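Local structure of tricorn protease (Thermoplasma acidophilum, 1K32) at residues 843-848 against 1020-1025; 928-933 against 1027-1032. The protein is a serine protease that degrades peptides, with beta-propeller domains thought to gate the access of substrates. One frame throughout, in Å; residues are numbered along the deposited sequence.

How the contacts relate
Contact 1 and contact 2 show how one C-terminal helix, 1020-1032, can serve two neighbours. Its first half meets the end of helix 830-848 in contact 1; its second half lies on strand 928-933 of the parallel sheet in contact 2. The two centres are 10 Å apart, and the segments alternate along the chain: 843-848, 928-933, 1020-1025, 1027-1032. The contacts also touch directly, through a salt bridge between Arg848 and Asp1027 and through Ile932 CD1, which lies 3.6 Å from Ala1025 CB. The chain's last helix is thus fitted to both an earlier helix and the sheet of the S41 peptidase region.

Contact 1: residues 843-848 against 1020-1025; sequences RYVHER and PQIDYA
A helix-helix contact beside the parallel sheet of the S41 peptidase region brings Tyr844, Val845 and Arg848, near the end of helix 830-848, against Ile1022 and Asp1023 on the first turns of helix 1020-1032. Tyr844 OH donates a short hydrogen bond of 2.5 Å to Asp1023 OD2, taken on the syn lone pair. The oxygen lies at the edge of the phenol ring, in its plane, while the carboxylate is turned 38° from that ring. With CG anti to the backbone N (chi1 -177°), Tyr844 reaches across to the second helix, where its CE2 also meets Ile1022 CG2 at 3.8 Å. The helix axes here approach to 11.0 Å and run in broadly the same direction, a spacing that Tyr844 and Arg848 span from one side, and Ile1022 and Asp1023 from the other. Removing the phenol with an alanine here would probably leave Asp1023 OD2 without its hydrogen-bond donor and open a gap beside Ile1022 CG2. Over the same carboxylate, the guanidinium of Arg848 stacks at 24°, NE being 3.5 Å from Asp1023 OD2. That oxygen sits over one face, so the attraction is of charges alone; the N-H groups point elsewhere, and NH1 forms a salt bridge with Asp1027. Deeper in, Val845 CG2 touches Ile1022 CD1 at 4.0 Å, and both residues rest on Tyr855 of strand 853-857.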
loop_
_atom_site.group_PDB
_atom_site.type_symbol
_atom_site.label_atom_id
_atom_site.label_comp_id
_atom_site.label_asym_id
_atom_site.label_seq_id
_atom_site.Cartn_x
_atom_site.Cartn_y
_atom_site.Cartn_z
ATOM N N ARG A 843 28.852 48.356 -25.076
ATOM C CA ARG A 843 28.905 48.555 -26.524
ATOM C C ARG A 843 29.578 49.879 -26.851
ATOM O O ARG A 843 30.388 49.953 -27.758
ATOM C CB ARG A 843 27.511 48.541 -27.138
ATOM C CG ARG A 843 26.879 47.161 -27.246
ATOM C CD ARG A 843 25.629 47.215 -28.129
ATOM N NE ARG A 843 24.615 48.090 -27.557
ATOM C CZ ARG A 843 23.836 47.763 -26.531
ATOM N NH1 ARG A 843 22.949 48.631 -26.076
ATOM N NH2 ARG A 843 23.926 46.562 -25.976
ATOM N N TYR A 844 29.228 50.918 -26.101
ATOM C CA TYR A 844 29.798 52.246 -26.303
ATOM C C TYR A 844 31.319 52.209 -26.197
ATOM O O TYR A 844 32.017 52.811 -27.004
ATOM C CB TYR A 844 29.244 53.219 -25.260
ATOM C CG TYR A 844 29.713 54.644 -25.429
ATOM C CD1 TYR A 844 29.238 55.438 -26.486
ATOM C CD2 TYR A 844 30.634 55.206 -24.539
ATOM C CE1 TYR A 844 29.671 56.758 -26.649
ATOM C CE2 TYR A 844 31.075 56.518 -24.687
ATOM C CZ TYR A 844 30.591 57.291 -25.745
ATOM O OH TYR A 844 31.031 58.584 -25.903
ATOM N N VAL A 845 31.841 51.507 -25.199
ATOM C CA VAL A 845 33.284 51.432 -25.034
ATOM C C VAL A 845 33.948 50.665 -26.182
ATOM O O VAL A 845 35.014 51.054 -26.661
ATOM C CB VAL A 845 33.668 50.767 -23.683
ATOM C CG1 VAL A 845 35.170 50.517 -23.634
ATOM C CG2 VAL A 845 33.266 51.665 -22.535
ATOM N N HIS A 846 33.334 49.566 -26.611
ATOM C CA HIS A 846 33.889 48.778 -27.709
ATOM C C HIS A 846 33.982 49.655 -28.950
ATOM O O HIS A 846 35.033 49.726 -29.599
ATOM C CB HIS A 846 33.012 47.570 -28.047
ATOM C CG HIS A 846 33.016 46.500 -27.004
ATOM N ND1 HIS A 846 33.974 46.425 -26.014
ATOM C CD2 HIS A 846 32.181 45.454 -26.801
ATOM C CE1 HIS A 846 33.725 45.382 -25.246
ATOM N NE2 HIS A 846 32.643 44.775 -25.701
ATOM N N GLU A 847 32.870 50.319 -29.263
ATOM C CA GLU A 847 32.787 51.193 -30.427
ATOM C C GLU A 847 33.749 52.377 -30.404
ATOM O O GLU A 847 34.510 52.563 -31.346
ATOM C CB GLU A 847 31.358 51.706 -30.584
ATOM C CG GLU A 847 30.350 50.610 -30.862
ATOM C CD GLU A 847 28.926 51.046 -30.581
ATOM O OE1 GLU A 847 28.001 50.304 -30.984
ATOM O OE2 GLU A 847 28.730 52.117 -29.949
ATOM N N ARG A 848 33.723 53.173 -29.340
ATOM C CA ARG A 848 34.603 54.340 -29.259
ATOM C C ARG A 848 36.085 53.969 -29.184
ATOM O O ARG A 848 36.933 54.751 -29.602
ATOM C CB ARG A 848 34.227 55.216 -28.055
ATOM C CG ARG A 848 34.977 56.567 -27.958
ATOM C CD ARG A 848 34.543 57.315 -26.696
ATOM N NE ARG A 848 35.267 58.563 -26.443
ATOM C CZ ARG A 848 34.907 59.762 -26.903
ATOM N NH1 ARG A 848 35.635 60.833 -26.605
ATOM N NH2 ARG A 848 33.820 59.903 -27.656
ATOM N N PRO A 1020 30.852 62.400 -19.436
ATOM C CA PRO A 1020 32.249 62.844 -19.410
ATOM C C PRO A 1020 33.208 61.888 -18.705
ATOM O O PRO A 1020 34.390 61.816 -19.040
ATOM C CB PRO A 1020 32.162 64.199 -18.714
ATOM C CG PRO A 1020 31.053 64.000 -17.759
ATOM C CD PRO A 1020 30.015 63.279 -18.601
ATOM N N GLN A 1021 32.692 61.140 -17.744
ATOM C CA GLN A 1021 33.543 60.225 -16.999
ATOM C C GLN A 1021 33.957 59.008 -17.825
ATOM O O GLN A 1021 35.130 58.671 -17.875
ATOM C CB GLN A 1021 32.839 59.829 -15.697
ATOM C CG GLN A 1021 32.699 61.030 -14.755
ATOM C CD GLN A 1021 31.742 60.800 -13.605
ATOM O OE1 GLN A 1021 31.804 61.491 -12.583
ATOM N NE2 GLN A 1021 30.837 59.845 -13.770
ATOM N N ILE A 1022 33.010 58.366 -18.497
ATOM C CA ILE A 1022 33.349 57.206 -19.306
ATOM C C ILE A 1022 34.181 57.621 -20.526
ATOM O O ILE A 1022 35.091 56.889 -20.948
ATOM C CB ILE A 1022 32.080 56.442 -19.746
ATOM C CG1 ILE A 1022 32.455 54.990 -20.049
ATOM C CG2 ILE A 1022 31.427 57.132 -20.946
ATOM C CD1 ILE A 1022 31.271 54.027 -20.039
ATOM N N ASP A 1023 33.879 58.794 -21.083
ATOM C CA ASP A 1023 34.637 59.305 -22.226
ATOM C C ASP A 1023 36.104 59.541 -21.848
ATOM O O ASP A 1023 37.013 59.161 -22.579
ATOM C CB ASP A 1023 34.038 60.620 -22.721
ATOM C CG ASP A 1023 32.850 60.413 -23.625
ATOM O OD1 ASP A 1023 32.090 61.382 -23.828
ATOM O OD2 ASP A 1023 32.684 59.288 -24.137
ATOM N N TYR A 1024 36.334 60.185 -20.707
ATOM C CA TYR A 1024 37.702 60.438 -20.276
ATOM C C TYR A 1024 38.450 59.125 -20.060
ATOM O O TYR A 1024 39.603 58.993 -20.468
ATOM C CB TYR A 1024 37.738 61.245 -18.976
ATOM C CG TYR A 1024 39.146 61.622 -18.578
ATOM C CD1 TYR A 1024 39.765 62.752 -19.117
ATOM C CD2 TYR A 1024 39.890 60.813 -17.713
ATOM C CE1 TYR A 1024 41.086 63.068 -18.805
ATOM C CE2 TYR A 1024 41.212 61.116 -17.401
ATOM C CZ TYR A 1024 41.803 62.245 -17.949
ATOM O OH TYR A 1024 43.117 62.548 -17.647
ATOM N N ALA A 1025 37.798 58.164 -19.407
ATOM C CA ALA A 1025 38.409 56.863 -19.131
ATOM C C ALA A 1025 38.794 56.181 -20.436
ATOM O O ALA A 1025 39.866 55.589 -20.541
ATOM C CB ALA A 1025 37.442 55.969 -18.327
#

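Contact 2: residues 928-933 against 1027-1032; sequences KIIAIT and DALIEE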
loop_
_atom_site.group_PDB
_atom_site.type_symbol
_atom_site.label_atom_id
_atom_site.label_comp_id
_atom_site.label_asym_id
_atom_site.label_seq_id
_atom_site.Cartn_x
_atom_site.Cartn_y
_atom_site.Cartn_z
ATOM N N LYS A 928 46.260 47.281 -19.821
ATOM C CA LYS A 928 46.086 48.422 -18.934
ATOM C C LYS A 928 44.679 48.529 -18.367
ATOM O O LYS A 928 43.695 48.291 -19.056
ATOM C CB LYS A 928 46.429 49.715 -19.680
ATOM C CG LYS A 928 47.869 49.791 -20.173
ATOM C CD LYS A 928 48.833 49.763 -19.001
ATOM C CE LYS A 928 50.283 49.731 -19.456
ATOM N NZ LYS A 928 51.201 49.710 -18.277
ATOM N N ILE A 929 44.596 48.920 -17.107
ATOM C CA ILE A 929 43.313 49.055 -16.456
ATOM C C ILE A 929 43.092 50.489 -15.997
ATOM O O ILE A 929 44.042 51.210 -15.698
ATOM C CB ILE A 929 43.229 48.146 -15.225
ATOM C CG1 ILE A 929 43.655 46.722 -15.601
ATOM C CG2 ILE A 929 41.805 48.146 -14.688
ATOM C CD1 ILE A 929 43.742 45.782 -14.421
ATOM N N ILE A 930 41.830 50.888 -15.954
ATOM C CA ILE A 930 41.451 52.213 -15.497
ATOM C C ILE A 930 40.137 52.058 -14.745
ATOM O O ILE A 930 39.263 51.300 -15.160
ATOM C CB ILE A 930 41.289 53.207 -16.685
ATOM C CG1 ILE A 930 41.272 54.637 -16.148
ATOM C CG2 ILE A 930 40.020 52.902 -17.481
ATOM C CD1 ILE A 930 41.866 55.652 -17.123
ATOM N N ALA A 931 40.010 52.755 -13.621
ATOM C CA ALA A 931 38.804 52.650 -12.825
ATOM C C ALA A 931 38.003 53.938 -12.790
ATOM O O ALA A 931 38.553 55.039 -12.835
ATOM C CB ALA A 931 39.153 52.211 -11.395
ATOM N N ILE A 932 36.688 53.779 -12.744
ATOM C CA ILE A 932 35.786 54.913 -12.659
ATOM C C ILE A 932 34.962 54.797 -11.384
ATOM O O ILE A 932 34.309 53.769 -11.147
ATOM C CB ILE A 932 34.795 54.989 -13.841
ATOM C CG1 ILE A 932 35.535 54.895 -15.175
ATOM C CG2 ILE A 932 34.081 56.333 -13.799
ATOM C CD1 ILE A 932 34.609 54.955 -16.388
ATOM N N THR A 933 34.989 55.852 -10.573
ATOM C CA THR A 933 34.234 55.888 -9.322
ATOM C C THR A 933 33.527 57.241 -9.168
ATOM O O THR A 933 33.913 58.219 -9.818
ATOM C CB THR A 933 35.176 55.669 -8.104
ATOM O OG1 THR A 933 34.393 55.338 -6.960
ATOM C CG2 THR A 933 35.992 56.946 -7.794
ATOM N N ASP A 1027 39.316 57.690 -23.429
ATOM C CA ASP A 1027 40.387 58.459 -24.049
ATOM C C ASP A 1027 41.721 58.277 -23.335
ATOM O O ASP A 1027 42.771 58.199 -23.980
ATOM C CB ASP A 1027 40.001 59.933 -24.086
ATOM C CG ASP A 1027 38.806 60.195 -24.981
ATOM O OD1 ASP A 1027 38.149 61.249 -24.822
ATOM O OD2 ASP A 1027 38.527 59.346 -25.855
ATOM N N ALA A 1028 41.678 58.192 -22.008
ATOM C CA ALA A 1028 42.893 58.027 -21.223
ATOM C C ALA A 1028 43.570 56.704 -21.556
ATOM O O ALA A 1028 44.791 56.643 -21.710
ATOM C CB ALA A 1028 42.574 58.100 -19.721
ATOM N N LEU A 1029 42.779 55.644 -21.671
ATOM C CA LEU A 1029 43.333 54.339 -22.000
ATOM C C LEU A 1029 43.845 54.299 -23.434
ATOM O O LEU A 1029 44.896 53.712 -23.701
ATOM C CB LEU A 1029 42.297 53.232 -21.786
ATOM C CG LEU A 1029 42.227 52.663 -20.364
ATOM C CD1 LEU A 1029 41.200 51.548 -20.318
ATOM C CD2 LEU A 1029 43.593 52.132 -19.943
ATOM N N ILE A 1030 43.106 54.910 -24.357
ATOM C CA ILE A 1030 43.535 54.940 -25.753
ATOM C C ILE A 1030 44.930 55.569 -25.823
ATOM O O ILE A 1030 45.800 55.104 -26.569
ATOM C CB ILE A 1030 42.555 55.755 -26.627
ATOM C CG1 ILE A 1030 41.218 55.019 -26.718
ATOM C CG2 ILE A 1030 43.127 55.950 -28.026
ATOM C CD1 ILE A 1030 40.166 55.761 -27.524
ATOM N N GLU A 1031 45.139 56.618 -25.025
ATOM C CA GLU A 1031 46.431 57.302 -24.977
ATOM C C GLU A 1031 47.500 56.377 -24.401
ATOM O O GLU A 1031 48.541 56.163 -25.016
ATOM C CB GLU A 1031 46.327 58.574 -24.125
ATOM N N GLU A 1032 47.243 55.832 -23.216
ATOM C CA GLU A 1032 48.191 54.928 -22.576
ATOM C C GLU A 1032 48.521 53.753 -23.489
ATOM O O GLU A 1032 49.651 53.272 -23.506
ATOM C CB GLU A 1032 47.620 54.401 -21.260
ATOM C CG GLU A 1032 47.474 55.459 -20.190
ATOM C CD GLU A 1032 47.006 54.882 -18.870
ATOM O OE1 GLU A 1032 47.628 53.899 -18.407
ATOM O OE2 GLU A 1032 46.026 55.413 -18.296
HETATM O O HOH W 1 45.043 53.456 -15.795
#
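Ile929 O accepts a 2.5 Å hydrogen bond from a water, which also donates, weakly and over 3.3 Å, to Glu1032 OE2. Through this water the strand backbone is linked to the last turn of the helix, whose side chains make no direct hydrogen bond to the strand. Most of the remaining contact is apolar and turns on Ile930 and Leu1029, the residues whose CA atoms come nearest. The two side chains lie alongside, pointing opposite ways, and Ile930 CG2 is 3.4 Å from Leu1029 CD1, a close fit for two methyls. The two branches of Ile930 divide the work. CG1 stands opposite the backbone N (chi1 -165°), and this longer branch brings CD1 to Ala1028 CB, 3.6 Å away, one turn of helix before Glu1032. The other methyl of Leu1029, CD2, lies 3.7 Å from Lys928 CB, so that the leucine spans two residues of the strand that face the helix. The lysine chain then bends at its second torsion and does not bring its ammonium onto the helix; its NZ is 5.5 Å from Glu1032 OE1, not a salt bridge, though the opposite charges may attract weakly. The strand and helix segments run nearly antiparallel, at 162°, with axes 9.1 Å apart. Strand 928-933 is the middle one of five in the parallel sheet, hydrogen-bonded to 881-885 and 954-958. Helix 1020-1032 covers one face, where Leu1029 also reaches Ile883, while Ile929 and Ala931 pack on Phe948 of helix 940-950.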